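Long-range contacts in putative alpha/beta hydrolase (Desulfitobacterium hafniense, PDB 4RPC), which is of unconfirmed function but, as a putative alpha/beta hydrolase, probably catalyses a hydrolysis: residues P22-I27 with Y49-P54; G31-T36 with L172-I177; Q90-V95 with M114-D119; V166-P171 with V244-P249. One frame throughout, in Å; residues are numbered along the deposited sequence.

Interaction 1 of 4, residues P22-I27 with Y49-P54; sequences PKVLLI and YCLLIP
Tyr49 brings its CD1 and CE1 atoms against CB and CG of Pro22, with Tyr49 CD1 3.8 Å from Pro22 CB, while Pro22 O lies near the aromatic plane at the ring edge. This pair lies just before two parallel strands, 23-27 and 50-54, of the central alpha/beta hydrolase sheet; their directions differ by 25°. Regular backbone bonding confirms the parallel pairing: Val24 N donates to Cys50 O over 2.9 Å and Val24 O accepts from Leu52 N. Val24 places CG2 beside its backbone N (CG1 opposite that N, chi1 176°), which turns CG2 to Tyr49 and leaves CB facing Leu51 CD1. On the other face Lys23 CG meets Leu52 CD1 at 3.8 Å, with Leu81 of helix 70-83 packing on Leu52. Leu25 CD2 presses on Pro54 CD at 3.5 Å, tighter than ordinary carbon contact. Beyond it one water joins the strand ends, donating to Leu26 O at 2.6 Å and Pro54 O at 2.8 Å.

Interaction 2 of 4, residues G31-T36 with L172-I177; sequences GFYWQT and LIYEHI
The rings of Tyr33 and Tyr174 form an offset stack, centroids 4.0 Å apart and planes 16° from parallel. Tyr174 CE1 lies over the centre of the Tyr33 ring, whose opposite face carries Trp34 CD1 toward its rim; the far face of Tyr174 is covered at its centre by the backbone N of His176. Phe32 has Leu172 CB over one face, 3.9 Å from the ring centroid, and Ile173 CD1 at an edge, 4.1 Å from Phe32 CE1. Tyr33 and Tyr174 each carry CG opposite the backbone N (chi1 -170° and 173°); with CB of each aimed at the other segment, this brings the two rings face to face. Segment 31-36 follows strand 23-27 and the adjoining His28, the region that in alpha/beta hydrolases commonly helps to form the oxyanion hole; 172-177 lies in the helical insertion between strands 112-119 and 204-210, where many relatives carry a cap. A nearly straight backbone bond, Tyr174 N to Gly31 O at 2.7 Å, ties the two segments. One water accepts from Tyr33 N and donates to Leu172 O over 2.8 Å, and it also bonds Thr36 OG1. Another water bonds Tyr33 OH at 2.8 Å and reaches Tyr174 OH only weakly.

Interaction 3 of 4, residues Q90-V95 with M114-D119; sequences QAIYGV and MNLLLD
Tyr93 OH donates to Asp119 OD2 over a short 2.5 Å, reaching the oxygen on its anti side and 26° out of the carboxylate plane. OD2 sits at the edge of the phenol ring, in its plane, whereas the ring and carboxylate planes stand 75° apart. CG of Tyr93 lies opposite the backbone N (chi1 169°), which stretches the ring along the sheet: Tyr93 CD1 passes Leu117 CB at 4.0 Å, and CE1 and CZ both lie against Asp119 CB. At the far end Asn115 ND2 donates to Gln90 O over 3.0 Å with that oxygen in its amide plane, and Arg204 holds Asn115 OD1, so both ends of the amide are gripped and its rotation is fixed. Between these pairs runs regular parallel bonding: Leu117 N meets Ile92 O at 2.7 Å, and Gly94 both donates to Leu117 O and accepts from Asp119 N. On the opposite face Ile92 CD1 touches Leu116 CD2 at 4.1 Å. Strands 88-95 and 112-119 are joined by helix 97-108 in a beta-alpha-beta crossover, and Gly94 begins what is probably the GxSxG nucleophile elbow. Helix 97-108 covers the Ile92 and Leu116 face through Ala102, helix 249-259 packs on Tyr93 and Leu117 from the other through Ile252 and Ile256, and strand 23-27 bonds along the other edge of 88-95.

Interaction 4 of 4, residues V166-P171 with V244-P249; sequences VEVLQP and VLSKEP
Lys247 meets Val168 and Glu167 with the outer half of its side chain. Its CB is aimed at segment 166-171, and the extended first half of the chain (chi2 180°) carries CD to Val168 CG2, 4.0 Å away. A bend at the CG-CD bond (chi3 70°) then brings CE to 3.1 Å from Glu167 OE2. At the tip, Lys247 NZ reaches the same oxygen at 2.9 Å, nearly along its C-O axis, and forms a salt bridge. The Glu167 chain, extended beyond CG, comes at about a right angle to the lysine, so their lengths do not run alongside each other. One residue earlier, Ser246 CB meets Val168 CG1 at 3.9 Å, while Ser246 OG points to Val168 O; at 2.5 Å this hydrogen bond is very short, and its exact length is doubtful. The contact joins helix 165-169, in the insertion between strands 112-119 and 204-210, to helix 243-247, which follows the last strand of the sheet. Val168 also packs on Phe160, and Ser246 on Leu172. Since Glu167 and Lys247 are both exposed, water probably screens their charge pair, whereas the serine hydroxyl probably serves the carbonyl of buried Val168.

Overall arrangement
Interactions 1 and 3 are buried sheet contacts between parallel strands, and they share a border: strands 23-27 and 88-95 are neighbours, linked by Lys23 O to Gln90 N at 2.7 Å. Interaction 2 is also buried, yet it relies on stacked rings and waters where loops meet; interaction 4 is a surface contact resting on charge and one hydroxyl. Phe32 packs on Val95, which joins interaction 2 to interaction 3, and Leu245 packs on Val95 and Tyr93, which joins interaction 4 to it. Leu172 touches Ser246, so the two contacts made by the insertion, 2 and 4, are adjacent, with centres about 12 Å apart. Interactions 1 and 4 do not touch.

Interaction 1 of 4, residues P22-I27 with Y49-P54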
loop_
_atom_site.group_PDB
_atom_site.type_symbol
_atom_site.label_atom_id
_atom_site.label_comp_id
_atom_site.label_asym_id
_atom_site.label_seq_id
_atom_site.Cartn_x
_atom_site.Cartn_y
_atom_site.Cartn_z
ATOM N N PRO A 22 -5.261 -14.039 14.683
ATOM C CA PRO A 22 -3.994 -13.396 14.333
ATOM C C PRO A 22 -4.222 -12.072 13.607
ATOM O O PRO A 22 -5.155 -11.951 12.807
ATOM C CB PRO A 22 -3.297 -14.412 13.404
ATOM C CG PRO A 22 -3.951 -15.750 13.699
ATOM C CD PRO A 22 -5.326 -15.464 14.270
ATOM N N LYS A 23 -3.351 -11.099 13.862
ATOM C CA LYS A 23 -3.591 -9.769 13.343
ATOM C C LYS A 23 -2.963 -9.550 11.941
ATOM O O LYS A 23 -1.776 -9.740 11.735
ATOM C CB LYS A 23 -3.068 -8.743 14.320
ATOM C CG LYS A 23 -4.069 -8.368 15.392
ATOM C CD LYS A 23 -4.191 -9.455 16.427
ATOM C CE LYS A 23 -4.858 -8.889 17.657
ATOM N NZ LYS A 23 -5.585 -9.957 18.366
ATOM N N VAL A 24 -3.798 -9.095 11.017
ATOM C CA VAL A 24 -3.425 -8.792 9.685
ATOM C C VAL A 24 -3.830 -7.321 9.392
ATOM O O VAL A 24 -5.013 -6.953 9.457
ATOM C CB VAL A 24 -4.127 -9.772 8.736
ATOM C CG1 VAL A 24 -3.856 -9.432 7.279
ATOM C CG2 VAL A 24 -3.667 -11.216 9.027
ATOM N N LEU A 25 -2.853 -6.497 9.071
ATOM C CA LEU A 25 -3.076 -5.058 8.746
ATOM C C LEU A 25 -3.097 -4.844 7.252
ATOM O O LEU A 25 -2.183 -5.267 6.578
ATOM C CB LEU A 25 -1.894 -4.222 9.283
ATOM C CG LEU A 25 -2.022 -3.078 10.247
ATOM C CD1 LEU A 25 -0.695 -2.341 10.285
ATOM C CD2 LEU A 25 -3.131 -2.090 9.964
ATOM N N LEU A 26 -4.088 -4.135 6.748
ATOM C CA LEU A 26 -4.225 -3.877 5.353
ATOM C C LEU A 26 -4.228 -2.389 5.118
ATOM O O LEU A 26 -5.177 -1.687 5.583
ATOM C CB LEU A 26 -5.541 -4.446 4.850
ATOM C CG LEU A 26 -5.779 -5.906 5.126
ATOM C CD1 LEU A 26 -7.215 -6.244 4.762
ATOM C CD2 LEU A 26 -4.846 -6.762 4.313
ATOM N N ILE A 27 -3.188 -1.910 4.404
ATOM C CA ILE A 27 -2.938 -0.456 4.213
ATOM C C ILE A 27 -3.056 -0.089 2.780
ATOM O O ILE A 27 -2.277 -0.542 1.945
ATOM C CB ILE A 27 -1.571 0.001 4.766
ATOM C CG1 ILE A 27 -1.309 -0.557 6.163
ATOM C CG2 ILE A 27 -1.491 1.525 4.803
ATOM C CD1 ILE A 27 0.070 -0.225 6.746
ATOM N N TYR A 49 -9.058 -14.328 10.827
ATOM C CA TYR A 49 -8.153 -13.257 11.184
ATOM C C TYR A 49 -8.799 -12.022 11.732
ATOM O O TYR A 49 -9.931 -11.689 11.379
ATOM C CB TYR A 49 -7.310 -12.892 9.962
ATOM C CG TYR A 49 -6.535 -14.105 9.536
ATOM C CD1 TYR A 49 -5.384 -14.436 10.193
ATOM C CD2 TYR A 49 -7.007 -14.949 8.538
ATOM C CE1 TYR A 49 -4.673 -15.563 9.862
ATOM C CE2 TYR A 49 -6.299 -16.087 8.190
ATOM C CZ TYR A 49 -5.133 -16.387 8.860
ATOM O OH TYR A 49 -4.408 -17.499 8.574
ATOM N N CYS A 50 -8.031 -11.341 12.588
ATOM C CA CYS A 50 -8.347 -10.010 12.988
ATOM C C CYS A 50 -7.802 -9.028 11.927
ATOM O O CYS A 50 -6.618 -8.859 11.825
ATOM C CB CYS A 50 -7.718 -9.696 14.327
ATOM S SG CYS A 50 -8.164 -8.035 14.858
ATOM N N LEU A 51 -8.689 -8.420 11.142
ATOM C CA LEU A 51 -8.316 -7.503 10.092
ATOM C C LEU A 51 -8.363 -6.117 10.664
ATOM O O LEU A 51 -9.365 -5.698 11.223
ATOM C CB LEU A 51 -9.285 -7.590 8.884
ATOM C CG LEU A 51 -9.267 -8.830 7.973
ATOM C CD1 LEU A 51 -7.903 -9.514 7.937
ATOM C CD2 LEU A 51 -10.343 -9.828 8.317
ATOM N N LEU A 52 -7.277 -5.411 10.517
ATOM C CA LEU A 52 -7.216 -4.017 10.871
ATOM C C LEU A 52 -6.920 -3.160 9.647
ATOM O O LEU A 52 -5.874 -3.335 8.999
ATOM C CB LEU A 52 -6.097 -3.874 11.896
ATOM C CG LEU A 52 -6.165 -4.851 13.086
ATOM C CD1 LEU A 52 -4.800 -5.005 13.760
ATOM C CD2 LEU A 52 -7.213 -4.335 14.046
ATOM N N ILE A 53 -7.790 -2.202 9.354
ATOM C CA ILE A 53 -7.713 -1.442 8.137
ATOM C C ILE A 53 -7.724 0.056 8.401
ATOM O O ILE A 53 -8.741 0.624 8.743
ATOM C CB ILE A 53 -8.859 -1.784 7.160
ATOM C CG1 ILE A 53 -9.118 -3.326 7.089
ATOM C CG2 ILE A 53 -8.559 -1.249 5.786
ATOM C CD1 ILE A 53 -10.107 -3.813 8.076
ATOM N N PRO A 54 -6.570 0.713 8.283
ATOM C CA PRO A 54 -6.619 2.144 8.526
ATOM C C PRO A 54 -7.187 2.958 7.355
ATOM O O PRO A 54 -7.206 2.499 6.230
ATOM C CB PRO A 54 -5.141 2.504 8.712
ATOM C CG PRO A 54 -4.365 1.383 8.100
ATOM C CD PRO A 54 -5.207 0.182 8.335
HETATM O O HOH W 1 -6.085 0.573 4.581
#

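Interaction 2 of 4, residues G31-T36 with L172-I177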
loop_
_atom_site.group_PDB
_atom_site.type_symbol
_atom_site.label_atom_id
_atom_site.label_comp_id
_atom_site.label_asym_id
_atom_site.label_seq_id
_atom_site.Cartn_x
_atom_site.Cartn_y
_atom_site.Cartn_z
ATOM N N GLY A 31 -5.136 7.869 -2.892
ATOM C CA GLY A 31 -6.334 7.944 -3.711
ATOM C C GLY A 31 -7.333 6.836 -3.499
ATOM O O GLY A 31 -8.413 6.918 -4.060
ATOM N N PHE A 32 -6.987 5.802 -2.744
ATOM C CA PHE A 32 -7.850 4.609 -2.583
ATOM C C PHE A 32 -8.730 4.825 -1.374
ATOM O O PHE A 32 -8.650 5.886 -0.744
ATOM C CB PHE A 32 -7.017 3.333 -2.436
ATOM C CG PHE A 32 -6.192 2.991 -3.648
ATOM C CD1 PHE A 32 -6.273 3.733 -4.815
ATOM C CD2 PHE A 32 -5.407 1.836 -3.656
ATOM C CE1 PHE A 32 -5.571 3.337 -5.959
ATOM C CE2 PHE A 32 -4.686 1.460 -4.777
ATOM C CZ PHE A 32 -4.759 2.222 -5.917
ATOM N N TYR A 33 -9.554 3.836 -1.043
ATOM C CA TYR A 33 -10.430 3.918 0.090
ATOM C C TYR A 33 -10.420 2.607 0.820
ATOM O O TYR A 33 -10.476 1.578 0.206
ATOM C CB TYR A 33 -11.851 4.226 -0.398
ATOM C CG TYR A 33 -12.838 4.564 0.688
ATOM C CD1 TYR A 33 -12.504 5.491 1.673
ATOM C CD2 TYR A 33 -14.127 4.009 0.706
ATOM C CE1 TYR A 33 -13.398 5.851 2.671
ATOM C CE2 TYR A 33 -15.034 4.359 1.702
ATOM C CZ TYR A 33 -14.663 5.273 2.700
ATOM O OH TYR A 33 -15.511 5.633 3.730
ATOM N N TRP A 34 -10.382 2.646 2.134
ATOM C CA TRP A 34 -10.260 1.455 2.952
ATOM C C TRP A 34 -11.344 0.419 2.649
ATOM O O TRP A 34 -11.042 -0.759 2.620
ATOM C CB TRP A 34 -10.310 1.807 4.433
ATOM C CG TRP A 34 -11.703 2.123 4.944
ATOM C CD1 TRP A 34 -12.317 3.313 4.934
ATOM C CD2 TRP A 34 -12.628 1.194 5.541
ATOM N NE1 TRP A 34 -13.576 3.209 5.471
ATOM C CE2 TRP A 34 -13.783 1.910 5.866
ATOM C CE3 TRP A 34 -12.579 -0.175 5.830
ATOM C CZ2 TRP A 34 -14.905 1.310 6.473
ATOM C CZ3 TRP A 34 -13.715 -0.783 6.436
ATOM C CH2 TRP A 34 -14.849 -0.033 6.744
ATOM N N GLN A 35 -12.567 0.866 2.363
ATOM C CA GLN A 35 -13.714 -0.006 2.325
ATOM C C GLN A 35 -13.865 -0.646 1.001
ATOM O O GLN A 35 -14.560 -1.636 0.908
ATOM C CB GLN A 35 -14.986 0.752 2.673
ATOM C CG GLN A 35 -16.152 -0.103 3.146
ATOM C CD GLN A 35 -17.338 0.757 3.515
ATOM O OE1 GLN A 35 -17.568 1.799 2.915
ATOM N NE2 GLN A 35 -18.103 0.327 4.503
ATOM N N THR A 36 -13.258 -0.084 -0.041
ATOM C CA THR A 36 -13.346 -0.691 -1.370
ATOM C C THR A 36 -12.087 -1.396 -1.796
ATOM O O THR A 36 -12.080 -2.217 -2.676
ATOM C CB THR A 36 -13.701 0.334 -2.458
ATOM O OG1 THR A 36 -12.694 1.334 -2.546
ATOM C CG2 THR A 36 -15.052 0.989 -2.177
ATOM N N LEU A 172 -10.636 1.458 -7.918
ATOM C CA LEU A 172 -9.938 1.647 -6.669
ATOM C C LEU A 172 -9.858 3.088 -6.221
ATOM O O LEU A 172 -9.529 3.344 -5.085
ATOM C CB LEU A 172 -8.491 1.128 -6.747
ATOM C CG LEU A 172 -8.386 -0.378 -6.939
ATOM C CD1 LEU A 172 -6.942 -0.775 -7.205
ATOM C CD2 LEU A 172 -8.933 -1.072 -5.707
ATOM N N ILE A 173 -10.095 4.024 -7.109
ATOM C CA ILE A 173 -10.020 5.439 -6.748
ATOM C C ILE A 173 -11.231 5.808 -5.915
ATOM O O ILE A 173 -12.345 5.547 -6.280
ATOM C CB ILE A 173 -10.013 6.323 -7.972
ATOM C CG1 ILE A 173 -8.894 5.935 -8.935
ATOM C CG2 ILE A 173 -9.925 7.770 -7.531
ATOM C CD1 ILE A 173 -7.480 5.992 -8.353
ATOM N N TYR A 174 -11.009 6.420 -4.774
ATOM C CA TYR A 174 -12.088 6.735 -3.869
ATOM C C TYR A 174 -12.935 7.772 -4.572
ATOM O O TYR A 174 -12.455 8.808 -5.028
ATOM C CB TYR A 174 -11.547 7.221 -2.495
ATOM C CG TYR A 174 -12.580 7.734 -1.505
ATOM C CD1 TYR A 174 -13.771 7.076 -1.289
ATOM C CD2 TYR A 174 -12.333 8.901 -0.782
ATOM C CE1 TYR A 174 -14.720 7.579 -0.407
ATOM C CE2 TYR A 174 -13.257 9.414 0.097
ATOM C CZ TYR A 174 -14.418 8.758 0.297
ATOM O OH TYR A 174 -15.264 9.295 1.211
ATOM N N GLU A 175 -14.219 7.496 -4.667
ATOM C CA GLU A 175 -15.050 8.333 -5.512
ATOM C C GLU A 175 -15.255 9.746 -4.934
ATOM O O GLU A 175 -15.571 10.645 -5.674
ATOM C CB GLU A 175 -16.361 7.617 -5.858
ATOM C CG GLU A 175 -17.303 7.478 -4.708
ATOM C CD GLU A 175 -18.610 6.797 -5.114
ATOM O OE1 GLU A 175 -18.686 6.128 -6.178
ATOM O OE2 GLU A 175 -19.574 6.940 -4.339
ATOM N N HIS A 176 -15.020 9.943 -3.642
ATOM C CA HIS A 176 -15.162 11.270 -3.014
ATOM C C HIS A 176 -13.860 11.890 -2.554
ATOM O O HIS A 176 -13.851 12.790 -1.707
ATOM C CB HIS A 176 -16.119 11.203 -1.839
ATOM C CG HIS A 176 -17.504 10.826 -2.231
ATOM N ND1 HIS A 176 -18.194 11.484 -3.232
ATOM C CD2 HIS A 176 -18.331 9.863 -1.764
ATOM C CE1 HIS A 176 -19.387 10.933 -3.368
ATOM N NE2 HIS A 176 -19.492 9.951 -2.485
ATOM N N ILE A 177 -12.754 11.398 -3.108
ATOM C CA ILE A 177 -11.476 11.932 -2.737
ATOM C C ILE A 177 -11.397 13.406 -3.255
ATOM O O ILE A 177 -12.016 13.771 -4.267
ATOM C CB ILE A 177 -10.325 11.072 -3.233
ATOM C CG1 ILE A 177 -8.988 11.508 -2.616
ATOM C CG2 ILE A 177 -10.203 11.143 -4.725
ATOM C CD1 ILE A 177 -8.854 11.164 -1.145
HETATM O O HOH W 2 -9.874 1.604 -2.928
HETATM O O HOH W 3 -16.349 8.206 4.334
HETATM O O HOH W 4 -13.042 3.029 -4.310
#

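Interaction 3 of 4, residues Q90-V95 with M114-D119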
loop_
_atom_site.group_PDB
_atom_site.type_symbol
_atom_site.label_atom_id
_atom_site.label_comp_id
_atom_site.label_asym_id
_atom_site.label_seq_id
_atom_site.Cartn_x
_atom_site.Cartn_y
_atom_site.Cartn_z
ATOM N N GLN A 90 0.786 -10.218 12.468
ATOM C CA GLN A 90 1.368 -11.368 11.785
ATOM C C GLN A 90 1.737 -10.972 10.398
ATOM O O GLN A 90 2.723 -11.482 9.866
ATOM C CB GLN A 90 0.424 -12.567 11.729
ATOM C CG GLN A 90 0.092 -13.259 13.041
ATOM C CD GLN A 90 1.290 -13.628 13.828
ATOM O OE1 GLN A 90 2.228 -14.248 13.326
ATOM N NE2 GLN A 90 1.302 -13.202 15.076
ATOM N N ALA A 91 0.949 -10.053 9.800
ATOM C CA ALA A 91 1.238 -9.539 8.447
ATOM C C ALA A 91 0.657 -8.145 8.197
ATOM O O ALA A 91 -0.476 -7.878 8.560
ATOM C CB ALA A 91 0.664 -10.488 7.408
ATOM N N ILE A 92 1.417 -7.317 7.508
ATOM C CA ILE A 92 0.937 -6.109 6.886
ATOM C C ILE A 92 0.999 -6.246 5.360
ATOM O O ILE A 92 2.070 -6.566 4.797
ATOM C CB ILE A 92 1.785 -4.899 7.281
ATOM C CG1 ILE A 92 2.055 -4.892 8.791
ATOM C CG2 ILE A 92 1.054 -3.614 6.923
ATOM C CD1 ILE A 92 2.835 -3.657 9.178
ATOM N N TYR A 93 -0.147 -6.075 4.707
ATOM C CA TYR A 93 -0.184 -5.946 3.290
ATOM C C TYR A 93 -0.332 -4.458 3.030
ATOM O O TYR A 93 -1.143 -3.788 3.651
ATOM C CB TYR A 93 -1.326 -6.759 2.677
ATOM C CG TYR A 93 -1.540 -6.423 1.236
ATOM C CD1 TYR A 93 -0.862 -7.078 0.234
ATOM C CD2 TYR A 93 -2.379 -5.365 0.879
ATOM C CE1 TYR A 93 -1.046 -6.741 -1.090
ATOM C CE2 TYR A 93 -2.562 -5.028 -0.439
ATOM C CZ TYR A 93 -1.881 -5.715 -1.422
ATOM O OH TYR A 93 -2.118 -5.348 -2.729
ATOM N N GLY A 94 0.502 -3.913 2.172
ATOM C CA GLY A 94 0.350 -2.544 1.814
ATOM C C GLY A 94 0.499 -2.383 0.346
ATOM O O GLY A 94 1.396 -2.980 -0.275
ATOM N N VAL A 95 -0.411 -1.608 -0.231
ATOM C CA VAL A 95 -0.368 -1.374 -1.652
ATOM C C VAL A 95 0.043 0.054 -1.877
ATOM O O VAL A 95 -0.516 0.977 -1.288
ATOM C CB VAL A 95 -1.706 -1.716 -2.369
ATOM C CG1 VAL A 95 -2.845 -0.860 -1.855
ATOM C CG2 VAL A 95 -1.555 -1.528 -3.890
HETATM N N MSE A 114 5.762 -9.484 11.812
HETATM C CA MSE A 114 6.373 -10.768 11.408
HETATM C C MSE A 114 6.559 -10.826 9.928
HETATM O O MSE A 114 7.538 -11.358 9.477
HETATM C CB MSE A 114 5.653 -12.059 11.790
HETATM C CG MSE A 114 6.565 -12.921 12.718
HETATM SE SE MSE A 114 6.812 -12.007 14.445
HETATM C CE MSE A 114 4.879 -11.737 14.437
ATOM N N ASN A 115 5.621 -10.305 9.149
ATOM C CA ASN A 115 5.679 -10.425 7.706
ATOM C C ASN A 115 5.227 -9.143 7.059
ATOM O O ASN A 115 4.189 -8.565 7.455
ATOM C CB ASN A 115 4.726 -11.524 7.208
ATOM C CG ASN A 115 5.156 -12.948 7.602
ATOM O OD1 ASN A 115 5.885 -13.616 6.853
ATOM N ND2 ASN A 115 4.628 -13.440 8.709
ATOM N N LEU A 116 5.915 -8.737 6.005
ATOM C CA LEU A 116 5.511 -7.580 5.221
ATOM C C LEU A 116 5.185 -8.126 3.877
ATOM O O LEU A 116 5.974 -8.913 3.346
ATOM C CB LEU A 116 6.628 -6.575 5.092
ATOM C CG LEU A 116 6.980 -5.763 6.296
ATOM C CD1 LEU A 116 8.196 -4.941 5.962
ATOM C CD2 LEU A 116 5.848 -4.871 6.686
ATOM N N LEU A 117 4.002 -7.767 3.342
ATOM C CA LEU A 117 3.680 -8.059 1.950
ATOM C C LEU A 117 3.572 -6.748 1.230
ATOM O O LEU A 117 2.643 -5.947 1.513
ATOM C CB LEU A 117 2.358 -8.775 1.828
ATOM C CG LEU A 117 2.317 -10.266 2.117
ATOM C CD1 LEU A 117 2.567 -10.540 3.568
ATOM C CD2 LEU A 117 1.018 -10.900 1.625
ATOM N N LEU A 118 4.464 -6.527 0.301
ATOM C CA LEU A 118 4.592 -5.228 -0.284
ATOM C C LEU A 118 4.243 -5.294 -1.722
ATOM O O LEU A 118 4.918 -5.982 -2.487
ATOM C CB LEU A 118 6.016 -4.710 -0.077
ATOM C CG LEU A 118 6.511 -4.749 1.346
ATOM C CD1 LEU A 118 7.997 -4.383 1.439
ATOM C CD2 LEU A 118 5.672 -3.810 2.227
ATOM N N ASP A 119 3.170 -4.594 -2.095
ATOM C CA ASP A 119 2.649 -4.655 -3.450
ATOM C C ASP A 119 2.837 -3.274 -4.055
ATOM O O ASP A 119 2.212 -2.335 -3.588
ATOM C CB ASP A 119 1.146 -5.082 -3.368
ATOM C CG ASP A 119 0.499 -5.544 -4.730
ATOM O OD1 ASP A 119 1.105 -5.371 -5.835
ATOM O OD2 ASP A 119 -0.669 -6.084 -4.686
#

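Interaction 4 of 4, residues V166-P171 with V244-P249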
loop_
_atom_site.group_PDB
_atom_site.type_symbol
_atom_site.label_atom_id
_atom_site.label_comp_id
_atom_site.label_asym_id
_atom_site.label_seq_id
_atom_site.Cartn_x
_atom_site.Cartn_y
_atom_site.Cartn_z
ATOM N N VAL A 166 -7.926 2.301 -17.024
ATOM C CA VAL A 166 -9.233 2.700 -16.525
ATOM C C VAL A 166 -10.009 1.515 -15.916
ATOM O O VAL A 166 -10.499 1.579 -14.796
ATOM C CB VAL A 166 -10.056 3.371 -17.627
ATOM C CG1 VAL A 166 -11.482 3.589 -17.183
ATOM C CG2 VAL A 166 -9.465 4.723 -17.970
ATOM N N GLU A 167 -10.135 0.435 -16.653
ATOM C CA GLU A 167 -10.893 -0.716 -16.145
ATOM C C GLU A 167 -10.268 -1.218 -14.851
ATOM O O GLU A 167 -10.972 -1.558 -13.934
ATOM C CB GLU A 167 -10.993 -1.827 -17.198
ATOM C CG GLU A 167 -9.903 -2.869 -17.087
ATOM C CD GLU A 167 -10.257 -4.169 -17.798
ATOM O OE1 GLU A 167 -10.299 -4.185 -19.054
ATOM O OE2 GLU A 167 -10.489 -5.172 -17.088
ATOM N N VAL A 168 -8.949 -1.206 -14.745
ATOM C CA VAL A 168 -8.269 -1.719 -13.548
ATOM C C VAL A 168 -8.223 -0.781 -12.326
ATOM O O VAL A 168 -8.406 -1.232 -11.210
ATOM C CB VAL A 168 -6.818 -2.111 -13.866
ATOM C CG1 VAL A 168 -6.092 -2.559 -12.619
ATOM C CG2 VAL A 168 -6.771 -3.253 -14.879
ATOM N N LEU A 169 -7.937 0.493 -12.540
ATOM C CA LEU A 169 -7.670 1.428 -11.457
ATOM C C LEU A 169 -8.892 2.230 -11.049
ATOM O O LEU A 169 -9.048 2.603 -9.902
ATOM C CB LEU A 169 -6.537 2.421 -11.878
ATOM C CG LEU A 169 -5.123 1.835 -11.980
ATOM C CD1 LEU A 169 -4.059 2.818 -12.418
ATOM C CD2 LEU A 169 -4.688 1.175 -10.676
ATOM N N GLN A 170 -9.753 2.527 -11.998
ATOM C CA GLN A 170 -10.889 3.368 -11.707
ATOM C C GLN A 170 -11.711 2.813 -10.560
ATOM O O GLN A 170 -12.169 3.583 -9.729
ATOM C CB GLN A 170 -11.733 3.570 -12.965
ATOM C CG GLN A 170 -12.791 4.638 -12.812
ATOM C CD GLN A 170 -13.732 4.739 -14.009
ATOM O OE1 GLN A 170 -13.767 3.908 -14.887
ATOM N NE2 GLN A 170 -14.491 5.759 -14.022
ATOM N N PRO A 171 -11.889 1.476 -10.476
ATOM C CA PRO A 171 -12.641 1.007 -9.320
ATOM C C PRO A 171 -11.963 1.213 -7.954
ATOM O O PRO A 171 -12.649 1.039 -6.936
ATOM C CB PRO A 171 -12.763 -0.520 -9.541
ATOM C CG PRO A 171 -12.341 -0.805 -10.927
ATOM C CD PRO A 171 -11.646 0.414 -11.478
ATOM N N VAL A 244 -3.787 -7.157 -9.571
ATOM C CA VAL A 244 -4.188 -8.302 -8.769
ATOM C C VAL A 244 -5.148 -7.867 -7.668
ATOM O O VAL A 244 -6.127 -8.543 -7.373
ATOM C CB VAL A 244 -2.980 -9.007 -8.116
ATOM C CG1 VAL A 244 -3.458 -10.241 -7.355
ATOM C CG2 VAL A 244 -1.976 -9.495 -9.165
ATOM N N LEU A 245 -4.879 -6.721 -7.044
ATOM C CA LEU A 245 -5.778 -6.223 -5.997
ATOM C C LEU A 245 -7.119 -5.834 -6.566
ATOM O O LEU A 245 -8.170 -6.072 -5.958
ATOM C CB LEU A 245 -5.115 -4.993 -5.325
ATOM C CG LEU A 245 -5.872 -4.368 -4.193
ATOM C CD1 LEU A 245 -6.105 -5.397 -3.089
ATOM C CD2 LEU A 245 -5.072 -3.154 -3.665
ATOM N N SER A 246 -7.096 -5.212 -7.728
ATOM C CA SER A 246 -8.319 -4.683 -8.296
ATOM C C SER A 246 -9.242 -5.824 -8.709
ATOM O O SER A 246 -10.331 -5.960 -8.154
ATOM C CB SER A 246 -8.039 -3.793 -9.480
ATOM O OG SER A 246 -9.216 -3.213 -9.959
ATOM N N LYS A 247 -8.740 -6.703 -9.564
ATOM C CA LYS A 247 -9.559 -7.724 -10.199
ATOM C C LYS A 247 -9.463 -9.171 -9.650
ATOM O O LYS A 247 -10.409 -9.947 -9.885
ATOM C CB LYS A 247 -9.259 -7.682 -11.671
ATOM C CG LYS A 247 -9.512 -6.288 -12.257
ATOM C CD LYS A 247 -9.215 -6.208 -13.739
ATOM C CE LYS A 247 -10.245 -6.983 -14.558
ATOM N NZ LYS A 247 -9.583 -7.586 -15.744
ATOM N N GLU A 248 -8.383 -9.519 -8.922
ATOM C CA GLU A 248 -8.252 -10.804 -8.199
ATOM C C GLU A 248 -7.753 -10.688 -6.781
ATOM O O GLU A 248 -6.783 -11.325 -6.425
ATOM C CB GLU A 248 -7.260 -11.688 -8.906
ATOM C CG GLU A 248 -7.569 -11.754 -10.373
ATOM C CD GLU A 248 -6.356 -12.029 -11.196
ATOM O OE1 GLU A 248 -5.236 -11.538 -10.887
ATOM O OE2 GLU A 248 -6.566 -12.732 -12.178
ATOM N N PRO A 249 -8.417 -9.881 -5.970
ATOM C CA PRO A 249 -8.038 -9.751 -4.590
ATOM C C PRO A 249 -8.042 -11.113 -3.836
ATOM O O PRO A 249 -7.269 -11.326 -2.894
ATOM C CB PRO A 249 -9.096 -8.788 -4.040
ATOM C CG PRO A 249 -10.281 -8.972 -4.933
ATOM C CD PRO A 249 -9.724 -9.284 -6.272
#